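Local coordinates for UDP-4-amino-4,6-dideoxy-N-acetyl-beta-L-altrosamine transaminase (PDB 2FNU), which catalyses the pyridoxal phosphate-dependent transamination that forms UDP-4-amino-4,6-dideoxy-N-acetyl-beta-L-altrosamine, the second step in making pseudaminic acid for flagellin modification, at residues Arg262-Asn267 against Tyr286-His291; Pro268-Leu273 against His363-Thr368. All coordinates share one frame; numbering follows the deposited sequence.

Interaction 1: Arg262-Asn267 against Tyr286-His291; sequences RIFKDN and YPILMH
The carbonyl oxygen of F264, whose ring packs on Y286 and I288, is gripped twice by N267. ND2 of N267 makes the shorter bond, 2.8 Å to F264 O; it is nearly straight (166° at the hydrogen), directed at a lone pair in the carbonyl plane, and leaves F264 O almost within the plane of the N267 amide. The backbone N of N267 adds a bond of 3.0 Å to F264 O, closing a type II beta turn where helix 246-264 ends. The side-chain amide of N267 also bonds to F270 O through ND2 and to Y269 N through OD1, which fixes its rotation and ties the turn to the strand that follows. The setting is the small domain of a fold-type I aminotransferase, in which this helix end lies against the middle strand of a three-stranded antiparallel sheet. F264 meets that strand with a ring edge: CD2 is 3.7 Å from Y286 OH, which lies near the plane of the F264 ring, and CE2 is 4.0 Å from Y286 CE2. A first torsion of -175° carries the Y286 ring away from its own backbone N and toward the last helical turn, where D261 OD1 hydrogen-bonds its hydroxyl. I288 approaches F264 obliquely, its CG2 lying 4.5 Å from F264 CE2. The ring of Y260 meets both aromatic rings, while F270 stands edge-to-face with F264.

Interaction 2: Pro268-Leu273 against His363-Thr368; sequences PYFTPL and HSVLKT
Different first torsions turn the rings of Y269 and F270 toward L366: F270 has CG between its backbone N and carbonyl carbon (chi1 52°), whereas Y269 has CG anti to its carbonyl carbon (chi1 -48°). This is helix-on-sheet packing in the small domain of the aminotransferase fold, with helix 355-370 set against the outer strand 270-272 and the loop leading into it. The F270 ring reaches the helix with its far end. F270 CE2 lies 3.7 Å from V365 CG1, and F270 CZ is 4.0 Å from L366 CD2, both methyls approaching obliquely to the ring. L366 crosses both aromatic side chains at roughly right angles, and its CD2 serves them together, being also 4.0 Å from Y269 CD2. Neighbours complete the apolar surroundings: F369 packs on F270, L305 on V365, and I263 on L366. Within the helix, S364 O accepts two bonds, from T368 N and, at 2.9 Å, from T368 OG1, the donors arriving from opposite faces of the carbonyl plane. Beside the contact, P268 covers one face of the Y269 ring, its CG sitting 3.6 Å above the plane and over the ring centre.

The two interactions are adjacent, their centres about 5 Å apart, and their segments alternate along the chain: helix 246-264 and its turn, strand 270-272, strand 286-290, then, after a long excursion, helix 355-370. Strands 270-272 and 286-290 are antiparallel neighbours in one sheet, joined between the interactions by probable hydrogen bonds from T271 N to L289 O and from H291 N to Y269 O, each 2.9 Å. Interaction 1 sets the earlier helix on the middle strand, and interaction 2 sets the late helix on the edge strand. The helices also touch, A362 meeting I263 and F264. Interactions 1 and 2 together bring two helices far apart in sequence onto the same three-stranded sheet, at the periphery of the chain.

Interaction 1: Arg262-Asn267 against Tyr286-His291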
ATOM      1  N   ARG B 262     -30.395 -19.772  16.707  1.00 13.48           N
ATOM      2  CA  ARG B 262     -31.315 -20.392  17.677  1.00 14.10           C
ATOM      3  C   ARG B 262     -32.275 -19.352  18.233  1.00 14.91           C
ATOM      4  O   ARG B 262     -33.494 -19.590  18.321  1.00 16.09           O
ATOM      5  CB  ARG B 262     -30.565 -21.061  18.826  1.00 14.08           C
ATOM      6  CG  ARG B 262     -29.810 -22.313  18.438  1.00 15.76           C
ATOM      7  CD  ARG B 262     -29.370 -23.061  19.692  1.00 15.76           C
ATOM      8  NE  ARG B 262     -28.548 -22.250  20.600  1.00 15.24           N
ATOM      9  CZ  ARG B 262     -27.242 -22.040  20.449  1.00 17.00           C
ATOM     10  NH1 ARG B 262     -26.590 -22.568  19.406  1.00 16.07           N
ATOM     11  NH2 ARG B 262     -26.583 -21.302  21.350  1.00 15.88           N
ATOM     12  N   ILE B 263     -31.738 -18.194  18.620  1.00 12.92           N
ATOM     13  CA  ILE B 263     -32.558 -17.182  19.274  1.00 12.62           C
ATOM     14  C   ILE B 263     -33.501 -16.497  18.287  1.00 15.53           C
ATOM     15  O   ILE B 263     -34.627 -16.132  18.656  1.00 16.02           O
ATOM     16  CB  ILE B 263     -31.648 -16.154  20.008  1.00 14.31           C
ATOM     17  CG1 ILE B 263     -30.882 -16.882  21.132  1.00 12.48           C
ATOM     18  CG2 ILE B 263     -32.446 -14.972  20.563  1.00 14.29           C
ATOM     19  CD1 ILE B 263     -29.720 -16.107  21.739  1.00 14.88           C
ATOM     20  N   PHE B 264     -33.055 -16.348  17.034  1.00 13.38           N
ATOM     21  CA  PHE B 264     -33.845 -15.700  15.998  1.00 14.73           C
ATOM     22  C   PHE B 264     -34.810 -16.621  15.252  1.00 15.60           C
ATOM     23  O   PHE B 264     -35.579 -16.144  14.414  1.00 16.04           O
ATOM     24  CB  PHE B 264     -32.904 -15.061  14.952  1.00 13.09           C
ATOM     25  CG  PHE B 264     -32.083 -13.919  15.482  1.00 14.01           C
ATOM     26  CD1 PHE B 264     -32.514 -13.159  16.565  1.00 14.96           C
ATOM     27  CD2 PHE B 264     -30.878 -13.578  14.866  1.00 13.33           C
ATOM     28  CE1 PHE B 264     -31.757 -12.082  17.046  1.00 15.12           C
ATOM     29  CE2 PHE B 264     -30.109 -12.499  15.330  1.00 13.02           C
ATOM     30  CZ  PHE B 264     -30.552 -11.750  16.412  1.00 15.39           C
ATOM     31  N   LYS B 265     -34.758 -17.931  15.513  1.00 15.82           N
ATOM     32  CA  LYS B 265     -35.613 -18.883  14.786  1.00 14.97           C
ATOM     33  C   LYS B 265     -37.083 -18.461  14.901  1.00 17.50           C
ATOM     34  O   LYS B 265     -37.565 -18.190  16.002  1.00 17.78           O
ATOM     35  CB  LYS B 265     -35.403 -20.304  15.318  1.00 16.54           C
ATOM     36  CG  LYS B 265     -36.350 -21.348  14.741  1.00 26.92           C
ATOM     37  CD  LYS B 265     -35.775 -22.027  13.526  1.00 43.84           C
ATOM     38  CE  LYS B 265     -36.604 -23.248  13.159  1.00 50.55           C
ATOM     39  NZ  LYS B 265     -35.914 -24.081  12.140  1.00 61.64           N
ATOM     40  N   ASP B 266     -37.752 -18.373  13.746  1.00 18.43           N
ATOM     41  CA  ASP B 266     -39.185 -18.006  13.634  1.00 21.71           C
ATOM     42  C   ASP B 266     -39.543 -16.621  14.162  1.00 20.98           C
ATOM     43  O   ASP B 266     -40.718 -16.334  14.440  1.00 21.80           O
ATOM     44  CB  ASP B 266     -40.104 -19.062  14.276  1.00 23.14           C
ATOM     45  CG  ASP B 266     -39.965 -20.424  13.643  1.00 26.25           C
ATOM     46  OD1 ASP B 266     -40.077 -21.418  14.382  1.00 37.42           O
ATOM     47  OD2 ASP B 266     -39.730 -20.504  12.418  1.00 32.10           O
ATOM     48  N   ASN B 267     -38.553 -15.742  14.303  1.00 16.80           N
ATOM     49  CA  ASN B 267     -38.867 -14.381  14.723  1.00 18.38           C
ATOM     50  C   ASN B 267     -39.693 -13.685  13.622  1.00 20.04           C
ATOM     51  O   ASN B 267     -39.546 -13.991  12.431  1.00 17.58           O
ATOM     52  CB  ASN B 267     -37.592 -13.600  15.066  1.00 18.17           C
ATOM     53  CG  ASN B 267     -36.970 -12.956  13.857  1.00 16.73           C
ATOM     54  OD1 ASN B 267     -37.369 -11.865  13.460  1.00 18.12           O
ATOM     55  ND2 ASN B 267     -36.009 -13.630  13.247  1.00 16.50           N
ATOM     56  N   TYR B 286     -22.597 -11.513   9.778  1.00 11.51           N
ATOM     57  CA  TYR B 286     -23.852 -12.200  10.100  1.00 11.32           C
ATOM     58  C   TYR B 286     -24.981 -11.261   9.657  1.00 12.73           C
ATOM     59  O   TYR B 286     -25.383 -10.377  10.422  1.00 13.46           O
ATOM     60  CB  TYR B 286     -23.974 -12.485  11.609  1.00  9.86           C
ATOM     61  CG  TYR B 286     -25.205 -13.288  11.927  1.00 12.32           C
ATOM     62  CD1 TYR B 286     -25.164 -14.686  11.921  1.00 12.08           C
ATOM     63  CD2 TYR B 286     -26.427 -12.653  12.176  1.00 12.13           C
ATOM     64  CE1 TYR B 286     -26.315 -15.448  12.203  1.00 12.83           C
ATOM     65  CE2 TYR B 286     -27.568 -13.402  12.434  1.00 12.38           C
ATOM     66  CZ  TYR B 286     -27.501 -14.787  12.450  1.00 14.22           C
ATOM     67  OH  TYR B 286     -28.629 -15.538  12.714  1.00 13.74           O
ATOM     68  N   PRO B 287     -25.430 -11.382   8.395  1.00 11.63           N
ATOM     69  CA  PRO B 287     -26.496 -10.514   7.880  1.00 12.59           C
ATOM     70  C   PRO B 287     -27.889 -10.964   8.279  1.00 13.55           C
ATOM     71  O   PRO B 287     -28.195 -12.166   8.264  1.00 13.62           O
ATOM     72  CB  PRO B 287     -26.365 -10.641   6.344  1.00 12.53           C
ATOM     73  CG  PRO B 287     -25.058 -11.377   6.112  1.00 13.77           C
ATOM     74  CD  PRO B 287     -24.872 -12.245   7.339  1.00 12.53           C
ATOM     75  N   ILE B 288     -28.726  -9.984   8.611  1.00 13.67           N
ATOM     76  CA  ILE B 288     -30.159 -10.243   8.714  1.00 13.31           C
ATOM     77  C   ILE B 288     -30.876  -9.334   7.717  1.00 15.29           C
ATOM     78  O   ILE B 288     -30.392  -8.221   7.431  1.00 14.59           O
ATOM     79  CB  ILE B 288     -30.710 -10.004  10.153  1.00 14.43           C
ATOM     80  CG1 ILE B 288     -30.553  -8.526  10.559  1.00 13.51           C
ATOM     81  CG2 ILE B 288     -30.050 -10.960  11.152  1.00 15.57           C
ATOM     82  CD1 ILE B 288     -31.199  -8.178  11.928  1.00 13.98           C
ATOM     83  N   LEU B 289     -32.011  -9.798   7.193  1.00 14.22           N
ATOM     84  CA  LEU B 289     -32.806  -9.009   6.241  1.00 15.44           C
ATOM     85  C   LEU B 289     -34.162  -8.655   6.847  1.00 16.18           C
ATOM     86  O   LEU B 289     -34.986  -9.543   7.092  1.00 15.79           O
ATOM     87  CB  LEU B 289     -33.020  -9.767   4.917  1.00 14.57           C
ATOM     88  CG  LEU B 289     -31.767 -10.176   4.148  1.00 17.91           C
ATOM     89  CD1 LEU B 289     -32.174 -11.028   2.953  1.00 25.73           C
ATOM     90  CD2 LEU B 289     -31.018  -8.932   3.718  1.00 20.71           C
ATOM     91  N   MET B 290     -34.391  -7.363   7.096  1.00 13.89           N
ATOM     92  CA  MET B 290     -35.644  -6.896   7.713  1.00 16.32           C
ATOM     93  C   MET B 290     -36.841  -7.104   6.820  1.00 17.49           C
ATOM     94  O   MET B 290     -36.739  -7.000   5.601  1.00 18.51           O
ATOM     95  CB  MET B 290     -35.593  -5.381   7.959  1.00 17.21           C
ATOM     96  CG  MET B 290     -34.450  -4.874   8.780  1.00 22.40           C
ATOM     97  SD  MET B 290     -34.719  -3.139   9.232  1.00 19.05           S
ATOM     98  CE  MET B 290     -35.065  -2.290   7.697  1.00 17.49           C
ATOM     99  N   HIS B 291     -38.000  -7.328   7.438  1.00 16.65           N
ATOM    100  CA  HIS B 291     -39.266  -7.264   6.709  1.00 21.14           C
ATOM    101  C   HIS B 291     -39.414  -5.878   6.086  1.00 21.22           C
ATOM    102  O   HIS B 291     -38.986  -4.873   6.666  1.00 20.71           O
ATOM    103  CB  HIS B 291     -40.414  -7.534   7.683  1.00 22.62           C
ATOM    104  CG  HIS B 291     -41.762  -7.632   7.033  1.00 31.65           C
ATOM    105  ND1 HIS B 291     -42.466  -8.815   6.952  1.00 41.76           N
ATOM    106  CD2 HIS B 291     -42.541  -6.693   6.442  1.00 34.89           C
ATOM    107  CE1 HIS B 291     -43.617  -8.601   6.338  1.00 38.69           C
ATOM    108  NE2 HIS B 291     -43.685  -7.322   6.015  1.00 36.08           N
TER

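Interaction 2: Pro268-Leu273 against His363-Thr368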
ATOM      1  N   PRO B 268     -40.591 -12.774  14.023  1.00 21.30           N
ATOM      2  CA  PRO B 268     -41.487 -12.084  13.093  1.00 22.52           C
ATOM      3  C   PRO B 268     -40.906 -10.868  12.333  1.00 24.81           C
ATOM      4  O   PRO B 268     -41.599 -10.297  11.478  1.00 25.11           O
ATOM      5  CB  PRO B 268     -42.621 -11.622  14.014  1.00 23.79           C
ATOM      6  CG  PRO B 268     -41.956 -11.366  15.308  1.00 25.59           C
ATOM      7  CD  PRO B 268     -40.842 -12.389  15.424  1.00 21.63           C
ATOM      8  N   TYR B 269     -39.649 -10.504  12.597  1.00 18.87           N
ATOM      9  CA  TYR B 269     -39.121  -9.200  12.153  1.00 19.07           C
ATOM     10  C   TYR B 269     -38.141  -9.251  10.983  1.00 18.30           C
ATOM     11  O   TYR B 269     -38.099  -8.319  10.170  1.00 17.38           O
ATOM     12  CB  TYR B 269     -38.408  -8.498  13.298  1.00 16.82           C
ATOM     13  CG  TYR B 269     -39.184  -8.469  14.599  1.00 18.64           C
ATOM     14  CD1 TYR B 269     -40.373  -7.744  14.717  1.00 19.51           C
ATOM     15  CD2 TYR B 269     -38.724  -9.170  15.700  1.00 19.61           C
ATOM     16  CE1 TYR B 269     -41.080  -7.717  15.924  1.00 22.38           C
ATOM     17  CE2 TYR B 269     -39.414  -9.150  16.904  1.00 18.85           C
ATOM     18  CZ  TYR B 269     -40.586  -8.419  17.008  1.00 21.04           C
ATOM     19  OH  TYR B 269     -41.264  -8.399  18.209  1.00 23.21           O
ATOM     20  N   PHE B 270     -37.334 -10.308  10.916  1.00 15.98           N
ATOM     21  CA  PHE B 270     -36.272 -10.370   9.906  1.00 16.14           C
ATOM     22  C   PHE B 270     -35.866 -11.802   9.646  1.00 16.83           C
ATOM     23  O   PHE B 270     -36.177 -12.690  10.450  1.00 16.59           O
ATOM     24  CB  PHE B 270     -35.036  -9.557  10.345  1.00 14.96           C
ATOM     25  CG  PHE B 270     -34.532  -9.911  11.720  1.00 15.76           C
ATOM     26  CD1 PHE B 270     -33.772 -11.066  11.933  1.00 15.44           C
ATOM     27  CD2 PHE B 270     -34.834  -9.093  12.804  1.00 14.93           C
ATOM     28  CE1 PHE B 270     -33.327 -11.397  13.212  1.00 13.46           C
ATOM     29  CE2 PHE B 270     -34.407  -9.421  14.100  1.00 16.07           C
ATOM     30  CZ  PHE B 270     -33.642 -10.569  14.298  1.00 14.13           C
ATOM     31  N   THR B 271     -35.151 -12.010   8.542  1.00 14.64           N
ATOM     32  CA  THR B 271     -34.674 -13.335   8.139  1.00 14.47           C
ATOM     33  C   THR B 271     -33.138 -13.365   8.187  1.00 14.89           C
ATOM     34  O   THR B 271     -32.501 -12.689   7.397  1.00 16.44           O
ATOM     35  CB  THR B 271     -35.143 -13.655   6.697  1.00 19.56           C
ATOM     36  OG1 THR B 271     -36.581 -13.560   6.629  1.00 20.91           O
ATOM     37  CG2 THR B 271     -34.699 -15.053   6.248  1.00 23.00           C
ATOM     38  N   PRO B 272     -32.552 -14.187   9.086  1.00 14.08           N
ATOM     39  CA  PRO B 272     -31.104 -14.347   9.032  1.00 13.42           C
ATOM     40  C   PRO B 272     -30.722 -15.160   7.795  1.00 14.06           C
ATOM     41  O   PRO B 272     -31.441 -16.094   7.392  1.00 16.10           O
ATOM     42  CB  PRO B 272     -30.778 -15.154  10.295  1.00 15.17           C
ATOM     43  CG  PRO B 272     -32.036 -15.155  11.108  1.00 23.12           C
ATOM     44  CD  PRO B 272     -33.155 -14.996  10.161  1.00 16.97           C
ATOM     45  N   LEU B 273     -29.573 -14.840   7.210  1.00 14.72           N
ATOM     46  CA  LEU B 273     -29.105 -15.595   6.049  1.00 14.18           C
ATOM     47  C   LEU B 273     -28.368 -16.870   6.452  1.00 14.13           C
ATOM     48  O   LEU B 273     -28.305 -17.821   5.671  1.00 14.30           O
ATOM     49  CB  LEU B 273     -28.181 -14.731   5.186  1.00 14.52           C
ATOM     50  CG  LEU B 273     -28.834 -13.563   4.437  1.00 19.38           C
ATOM     51  CD1 LEU B 273     -27.786 -12.859   3.563  1.00 18.01           C
ATOM     52  CD2 LEU B 273     -30.001 -14.048   3.574  1.00 22.49           C
ATOM     53  N   HIS B 363     -30.977 -11.063  22.043  1.00 16.23           N
ATOM     54  CA  HIS B 363     -32.186 -10.692  22.745  1.00 16.17           C
ATOM     55  C   HIS B 363     -32.453  -9.169  22.644  1.00 15.93           C
ATOM     56  O   HIS B 363     -33.602  -8.758  22.465  1.00 17.19           O
ATOM     57  CB  HIS B 363     -32.165 -11.246  24.177  1.00 15.51           C
ATOM     58  CG  HIS B 363     -32.468 -12.716  24.254  1.00 17.98           C
ATOM     59  ND1 HIS B 363     -33.751 -13.211  24.124  1.00 20.45           N
ATOM     60  CD2 HIS B 363     -31.667 -13.795  24.451  1.00 16.83           C
ATOM     61  CE1 HIS B 363     -33.727 -14.528  24.234  1.00 18.60           C
ATOM     62  NE2 HIS B 363     -32.477 -14.908  24.441  1.00 20.55           N
ATOM     63  N   SER B 364     -31.395  -8.361  22.683  1.00 14.96           N
ATOM     64  CA  SER B 364     -31.507  -6.903  22.483  1.00 15.89           C
ATOM     65  C   SER B 364     -31.981  -6.514  21.081  1.00 16.36           C
ATOM     66  O   SER B 364     -32.774  -5.584  20.932  1.00 17.26           O
ATOM     67  CB  SER B 364     -30.181  -6.216  22.790  1.00 19.23           C
ATOM     68  OG  SER B 364     -29.847  -6.354  24.165  1.00 27.31           O
ATOM     69  N   VAL B 365     -31.497  -7.221  20.055  1.00 16.08           N
ATOM     70  CA  VAL B 365     -31.960  -6.987  18.672  1.00 13.71           C
ATOM     71  C   VAL B 365     -33.457  -7.226  18.599  1.00 15.13           C
ATOM     72  O   VAL B 365     -34.187  -6.417  18.033  1.00 16.94           O
ATOM     73  CB  VAL B 365     -31.209  -7.888  17.649  1.00 13.77           C
ATOM     74  CG1 VAL B 365     -31.847  -7.861  16.263  1.00 16.06           C
ATOM     75  CG2 VAL B 365     -29.764  -7.457  17.557  1.00 14.08           C
ATOM     76  N   LEU B 366     -33.921  -8.334  19.182  1.00 14.95           N
ATOM     77  CA  LEU B 366     -35.353  -8.625  19.163  1.00 16.08           C
ATOM     78  C   LEU B 366     -36.148  -7.529  19.868  1.00 16.88           C
ATOM     79  O   LEU B 366     -37.189  -7.103  19.349  1.00 18.48           O
ATOM     80  CB  LEU B 366     -35.667 -10.009  19.760  1.00 17.15           C
ATOM     81  CG  LEU B 366     -35.142 -11.178  18.925  1.00 15.61           C
ATOM     82  CD1 LEU B 366     -35.329 -12.476  19.724  1.00 18.01           C
ATOM     83  CD2 LEU B 366     -35.817 -11.271  17.559  1.00 17.78           C
ATOM     84  N   LYS B 367     -35.650  -7.073  21.017  1.00 16.37           N
ATOM     85  CA  LYS B 367     -36.339  -6.025  21.783  1.00 19.63           C
ATOM     86  C   LYS B 367     -36.423  -4.742  20.980  1.00 20.51           C
ATOM     87  O   LYS B 367     -37.422  -4.045  21.042  1.00 20.85           O
ATOM     88  CB  LYS B 367     -35.655  -5.756  23.124  1.00 20.69           C
ATOM     89  CG  LYS B 367     -35.792  -6.900  24.130  1.00 33.02           C
ATOM     90  CD  LYS B 367     -37.250  -7.273  24.394  1.00 54.41           C
ATOM     91  CE  LYS B 367     -37.356  -8.444  25.361  1.00 64.62           C
ATOM     92  NZ  LYS B 367     -38.668  -9.145  25.250  1.00 68.86           N
ATOM     93  N   THR B 368     -35.365  -4.443  20.230  1.00 18.79           N
ATOM     94  CA  THR B 368     -35.321  -3.247  19.410  1.00 17.37           C
ATOM     95  C   THR B 368     -36.426  -3.294  18.356  1.00 17.94           C
ATOM     96  O   THR B 368     -37.215  -2.345  18.210  1.00 19.93           O
ATOM     97  CB  THR B 368     -33.942  -3.111  18.734  1.00 15.99           C
ATOM     98  OG1 THR B 368     -32.936  -2.979  19.744  1.00 22.01           O
ATOM     99  CG2 THR B 368     -33.914  -1.894  17.809  1.00 22.52           C
TER